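Local coordinates for metallo-beta-lactamase domain-containing protein (Enterococcus faecalis, PDB 2AZ4), which is of unknown function but binds two zinc ions in a metallo-beta-lactamase fold and may act as an RNA-binding exonuclease, at residues A207-V218 with L394-T405. Residues are numbered along the deposited sequence; the frame is centred on the assembly and turned at random.
Sequences AKHTELLMMEGV and LIEPQVLVPIHT. With ZN (zinc ion), chain D.
Parallel strand pairing joins 212-216 to 399-403 in one of the two large mixed sheets of the metallo-beta-lactamase fold, at the zinc site. The short strand axes run 28° apart, and the backbone bonds alternate as parallel pairing requires: Leu213 N gives to Val399 O, Val401 N to Leu213 O (2.8 Å), Met215 N to Val401 O and Ile403 N to Met215 O. Further along, Thr405 OG1 donates to Gly217 O, and His404 reaches zinc through NE2 at 2.3 Å. The edge of its ring lies by Glu216 CB, while Val218 CG2 comes within 3.5 Å of His404 CD2, so 207-218 bears on the ring of this zinc ligand, which 394-405 supplies. Two waters with Asp96, His97 and Asp189 complete that zinc's shell.

On one sheet face, Leu213 and Ile395 meet tip to tip, CD2 to CD1 at 3.9 Å; Leu213 CG stands opposite its backbone N (chi1 179°), and Leu213 CD2 also lies 3.9 Å from Pro397 CG. On the other face Leu212 CD1 lies 3.5 Å from Val401 CG2, the side chains crossing at a slant.

At the other end of the contact, polar groups tie the turn 207-210 to the helix end. His209 N donates to Ile395 O with an N-H...O angle of 169°, and Lys208 NZ donates to Leu394 O while making a weak salt bridge to Glu396 OE2. Gln398 donates an NE2 hydrogen to His209 O, which lies nearly in the amide plane.

Strand 182-186 flanks 212-216 on its far edge and strand 417-418 flanks 399-403; helix 385-395 covers Met215 and Pro397, while helix 197-207 packs Phe203 and Cys204 against Ile395.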
loop_
_atom_site.group_PDB
_atom_site.type_symbol
_atom_site.label_atom_id
_atom_site.label_comp_id
_atom_site.label_asym_id
_atom_site.label_seq_id
_atom_site.Cartn_x
_atom_site.Cartn_y
_atom_site.Cartn_z
ATOM N N ALA A 207 19.272 -8.698 -3.669
ATOM C CA ALA A 207 19.373 -8.675 -2.211
ATOM C C ALA A 207 20.252 -9.816 -1.666
ATOM O O ALA A 207 20.541 -9.853 -0.474
ATOM C CB ALA A 207 17.994 -8.731 -1.568
ATOM N N LYS A 208 20.630 -10.747 -2.540
ATOM C CA LYS A 208 21.396 -11.939 -2.143
ATOM C C LYS A 208 22.498 -11.583 -1.121
ATOM O O LYS A 208 23.266 -10.664 -1.359
ATOM C CB LYS A 208 22.049 -12.555 -3.386
ATOM C CG LYS A 208 22.547 -13.991 -3.206
ATOM C CD LYS A 208 21.521 -15.007 -3.682
ATOM C CE LYS A 208 21.860 -16.384 -3.128
ATOM N NZ LYS A 208 20.819 -17.393 -3.460
ATOM N N HIS A 209 22.550 -12.300 -0.003
ATOM C CA HIS A 209 23.672 -12.210 0.956
ATOM C C HIS A 209 23.713 -10.884 1.725
ATOM O O HIS A 209 24.762 -10.502 2.286
ATOM C CB HIS A 209 25.025 -12.451 0.248
ATOM C CG HIS A 209 25.129 -13.787 -0.418
ATOM N ND1 HIS A 209 25.788 -13.973 -1.619
ATOM C CD2 HIS A 209 24.674 -15.010 -0.045
ATOM C CE1 HIS A 209 25.725 -15.248 -1.959
ATOM N NE2 HIS A 209 25.066 -15.899 -1.016
ATOM N N THR A 210 22.578 -10.178 1.759
ATOM C CA THR A 210 22.506 -8.933 2.511
ATOM C C THR A 210 22.835 -9.163 3.983
ATOM O O THR A 210 22.462 -10.187 4.553
ATOM C CB THR A 210 21.130 -8.212 2.347
ATOM O OG1 THR A 210 21.215 -6.896 2.908
ATOM C CG2 THR A 210 20.012 -8.966 3.019
ATOM N N GLU A 211 23.511 -8.204 4.605
ATOM C CA GLU A 211 23.899 -8.357 6.016
ATOM C C GLU A 211 22.725 -8.240 6.947
ATOM O O GLU A 211 22.725 -8.806 8.029
ATOM C CB GLU A 211 24.903 -7.294 6.409
ATOM C CG GLU A 211 26.145 -7.348 5.601
ATOM C CD GLU A 211 27.042 -6.170 5.842
ATOM O OE1 GLU A 211 27.728 -5.775 4.861
ATOM O OE2 GLU A 211 27.063 -5.662 6.998
ATOM N N LEU A 212 21.712 -7.485 6.542
ATOM C CA LEU A 212 20.572 -7.288 7.400
ATOM C C LEU A 212 19.319 -7.113 6.548
ATOM O O LEU A 212 19.168 -6.100 5.848
ATOM C CB LEU A 212 20.807 -6.071 8.296
ATOM C CG LEU A 212 19.818 -5.857 9.435
ATOM C CD1 LEU A 212 20.210 -6.713 10.654
ATOM C CD2 LEU A 212 19.823 -4.382 9.791
ATOM N N LEU A 213 18.446 -8.119 6.607
ATOM C CA LEU A 213 17.192 -8.133 5.873
ATOM C C LEU A 213 16.035 -7.754 6.791
ATOM O O LEU A 213 15.628 -8.549 7.641
ATOM C CB LEU A 213 16.946 -9.520 5.262
ATOM C CG LEU A 213 15.643 -9.727 4.461
ATOM C CD1 LEU A 213 15.626 -8.768 3.310
ATOM C CD2 LEU A 213 15.558 -11.160 3.930
ATOM N N MET A 214 15.522 -6.543 6.603
ATOM C CA MET A 214 14.356 -6.037 7.314
ATOM C C MET A 214 13.107 -6.388 6.499
ATOM O O MET A 214 12.826 -5.753 5.492
ATOM C CB MET A 214 14.486 -4.520 7.570
ATOM C CG MET A 214 15.666 -4.153 8.515
ATOM S SD MET A 214 16.253 -2.441 8.495
ATOM C CE MET A 214 16.901 -2.356 6.834
ATOM N N MET A 215 12.383 -7.415 6.940
ATOM C CA MET A 215 11.341 -8.058 6.137
ATOM C C MET A 215 9.972 -8.146 6.807
ATOM O O MET A 215 9.860 -8.555 7.970
ATOM C CB MET A 215 11.813 -9.462 5.711
ATOM C CG MET A 215 10.769 -10.326 4.976
ATOM S SD MET A 215 11.592 -11.783 4.284
ATOM C CE MET A 215 10.212 -12.602 3.492
ATOM N N GLU A 216 8.930 -7.799 6.044
ATOM C CA GLU A 216 7.551 -7.933 6.482
ATOM C C GLU A 216 7.150 -9.376 6.823
ATOM O O GLU A 216 7.735 -10.349 6.312
ATOM C CB GLU A 216 6.586 -7.373 5.420
ATOM C CG GLU A 216 6.572 -8.175 4.137
ATOM C CD GLU A 216 5.170 -8.561 3.715
ATOM O OE1 GLU A 216 4.694 -8.020 2.699
ATOM O OE2 GLU A 216 4.541 -9.415 4.386
ATOM N N GLY A 217 6.172 -9.490 7.720
ATOM C CA GLY A 217 5.618 -10.778 8.117
ATOM C C GLY A 217 4.122 -10.681 8.313
ATOM O O GLY A 217 3.574 -11.139 9.322
ATOM N N VAL A 218 3.446 -10.094 7.336
ATOM C CA VAL A 218 2.010 -9.846 7.464
ATOM C C VAL A 218 1.194 -11.151 7.468
ATOM O O VAL A 218 0.406 -11.393 8.402
ATOM C CB VAL A 218 1.504 -8.852 6.392
ATOM C CG1 VAL A 218 -0.009 -8.708 6.457
ATOM C CG2 VAL A 218 2.191 -7.494 6.568
ATOM N N LEU A 394 15.828 -17.563 -1.149
ATOM C CA LEU A 394 16.498 -16.945 -2.295
ATOM C C LEU A 394 17.557 -15.918 -1.913
ATOM O O LEU A 394 18.592 -15.827 -2.572
ATOM C CB LEU A 394 15.488 -16.341 -3.285
ATOM C CG LEU A 394 14.632 -17.304 -4.112
ATOM C CD1 LEU A 394 13.369 -16.587 -4.551
ATOM C CD2 LEU A 394 15.407 -17.829 -5.301
ATOM N N ILE A 395 17.317 -15.163 -0.848
ATOM C CA ILE A 395 18.247 -14.105 -0.434
ATOM C C ILE A 395 19.414 -14.620 0.438
ATOM O O ILE A 395 20.542 -14.174 0.273
ATOM C CB ILE A 395 17.493 -12.976 0.324
ATOM C CG1 ILE A 395 16.611 -12.177 -0.642
ATOM C CG2 ILE A 395 18.452 -12.067 1.082
ATOM C CD1 ILE A 395 15.517 -11.373 0.059
ATOM N N GLU A 396 19.116 -15.541 1.352
ATOM C CA GLU A 396 20.093 -16.089 2.324
ATOM C C GLU A 396 20.696 -14.942 3.144
ATOM O O GLU A 396 21.888 -14.626 3.008
ATOM C CB GLU A 396 21.177 -16.959 1.643
ATOM C CG GLU A 396 20.650 -18.098 0.726
ATOM C CD GLU A 396 21.782 -19.010 0.226
ATOM O OE1 GLU A 396 22.517 -19.535 1.088
ATOM O OE2 GLU A 396 21.957 -19.193 -1.015
ATOM N N PRO A 397 19.854 -14.283 3.970
ATOM C CA PRO A 397 20.302 -13.131 4.735
ATOM C C PRO A 397 21.215 -13.577 5.891
ATOM O O PRO A 397 20.967 -14.610 6.511
ATOM C CB PRO A 397 18.991 -12.549 5.279
ATOM C CG PRO A 397 18.101 -13.730 5.428
ATOM C CD PRO A 397 18.435 -14.593 4.235
ATOM N N GLN A 398 22.269 -12.801 6.146
ATOM C CA GLN A 398 23.173 -13.086 7.245
ATOM C C GLN A 398 22.434 -12.886 8.560
ATOM O O GLN A 398 22.551 -13.696 9.491
ATOM C CB GLN A 398 24.406 -12.200 7.154
ATOM C CG GLN A 398 25.264 -12.454 5.916
ATOM C CD GLN A 398 26.388 -11.457 5.780
ATOM O OE1 GLN A 398 27.150 -11.244 6.714
ATOM N NE2 GLN A 398 26.488 -10.822 4.618
ATOM N N VAL A 399 21.666 -11.798 8.624
ATOM C CA VAL A 399 20.815 -11.499 9.762
ATOM C C VAL A 399 19.434 -11.101 9.244
ATOM O O VAL A 399 19.317 -10.267 8.340
ATOM C CB VAL A 399 21.366 -10.340 10.630
ATOM C CG1 VAL A 399 20.484 -10.153 11.856
ATOM C CG2 VAL A 399 22.842 -10.582 11.060
ATOM N N LEU A 400 18.403 -11.703 9.825
ATOM C CA LEU A 400 17.008 -11.433 9.476
ATOM C C LEU A 400 16.348 -10.637 10.594
ATOM O O LEU A 400 16.470 -11.003 11.777
ATOM C CB LEU A 400 16.276 -12.768 9.269
ATOM C CG LEU A 400 14.963 -13.016 8.493
ATOM C CD1 LEU A 400 13.898 -13.597 9.390
ATOM C CD2 LEU A 400 14.428 -11.859 7.614
ATOM N N VAL A 401 15.646 -9.554 10.227
ATOM C CA VAL A 401 14.865 -8.790 11.189
ATOM C C VAL A 401 13.379 -8.779 10.793
ATOM O O VAL A 401 13.007 -8.010 9.905
ATOM C CB VAL A 401 15.356 -7.299 11.269
ATOM C CG1 VAL A 401 14.629 -6.538 12.392
ATOM C CG2 VAL A 401 16.832 -7.223 11.445
ATOM N N PRO A 402 12.529 -9.632 11.418
ATOM C CA PRO A 402 11.108 -9.485 11.124
ATOM C C PRO A 402 10.555 -8.132 11.580
ATOM O O PRO A 402 10.898 -7.639 12.673
ATOM C CB PRO A 402 10.461 -10.623 11.920
ATOM C CG PRO A 402 11.596 -11.626 12.131
ATOM C CD PRO A 402 12.771 -10.761 12.337
ATOM N N ILE A 403 9.739 -7.536 10.708
ATOM C CA ILE A 403 9.023 -6.291 10.983
ATOM C C ILE A 403 7.657 -6.407 10.325
ATOM O O ILE A 403 7.404 -7.377 9.630
ATOM C CB ILE A 403 9.755 -5.061 10.416
ATOM C CG1 ILE A 403 9.966 -5.214 8.888
ATOM C CG2 ILE A 403 11.035 -4.800 11.205
ATOM C CD1 ILE A 403 10.492 -3.973 8.193
ATOM N N HIS A 404 6.779 -5.434 10.581
ATOM C CA HIS A 404 5.458 -5.397 9.961
ATOM C C HIS A 404 4.781 -6.765 10.171
ATOM O O HIS A 404 4.369 -7.435 9.214
ATOM C CB HIS A 404 5.613 -5.045 8.466
ATOM C CG HIS A 404 4.487 -4.247 7.893
ATOM N ND1 HIS A 404 3.979 -3.122 8.509
ATOM C CD2 HIS A 404 3.807 -4.382 6.731
ATOM C CE1 HIS A 404 3.018 -2.612 7.756
ATOM N NE2 HIS A 404 2.896 -3.361 6.672
ATOM N N THR A 405 4.688 -7.166 11.443
ATOM C CA THR A 405 4.255 -8.502 11.824
ATOM C C THR A 405 3.782 -8.544 13.297
ATOM O O THR A 405 4.310 -7.837 14.150
ATOM C CB THR A 405 5.387 -9.565 11.532
ATOM O OG1 THR A 405 4.921 -10.874 11.855
ATOM C CG2 THR A 405 6.695 -9.253 12.310
HETATM ZN ZN ZN D . 1.832 -2.570 4.803
HETATM O O HOH W 1 25.164 -18.609 -1.496
HETATM O O HOH W 2 0.193 -1.672 3.401
HETATM O O HOH W 3 0.124 -4.161 4.974
#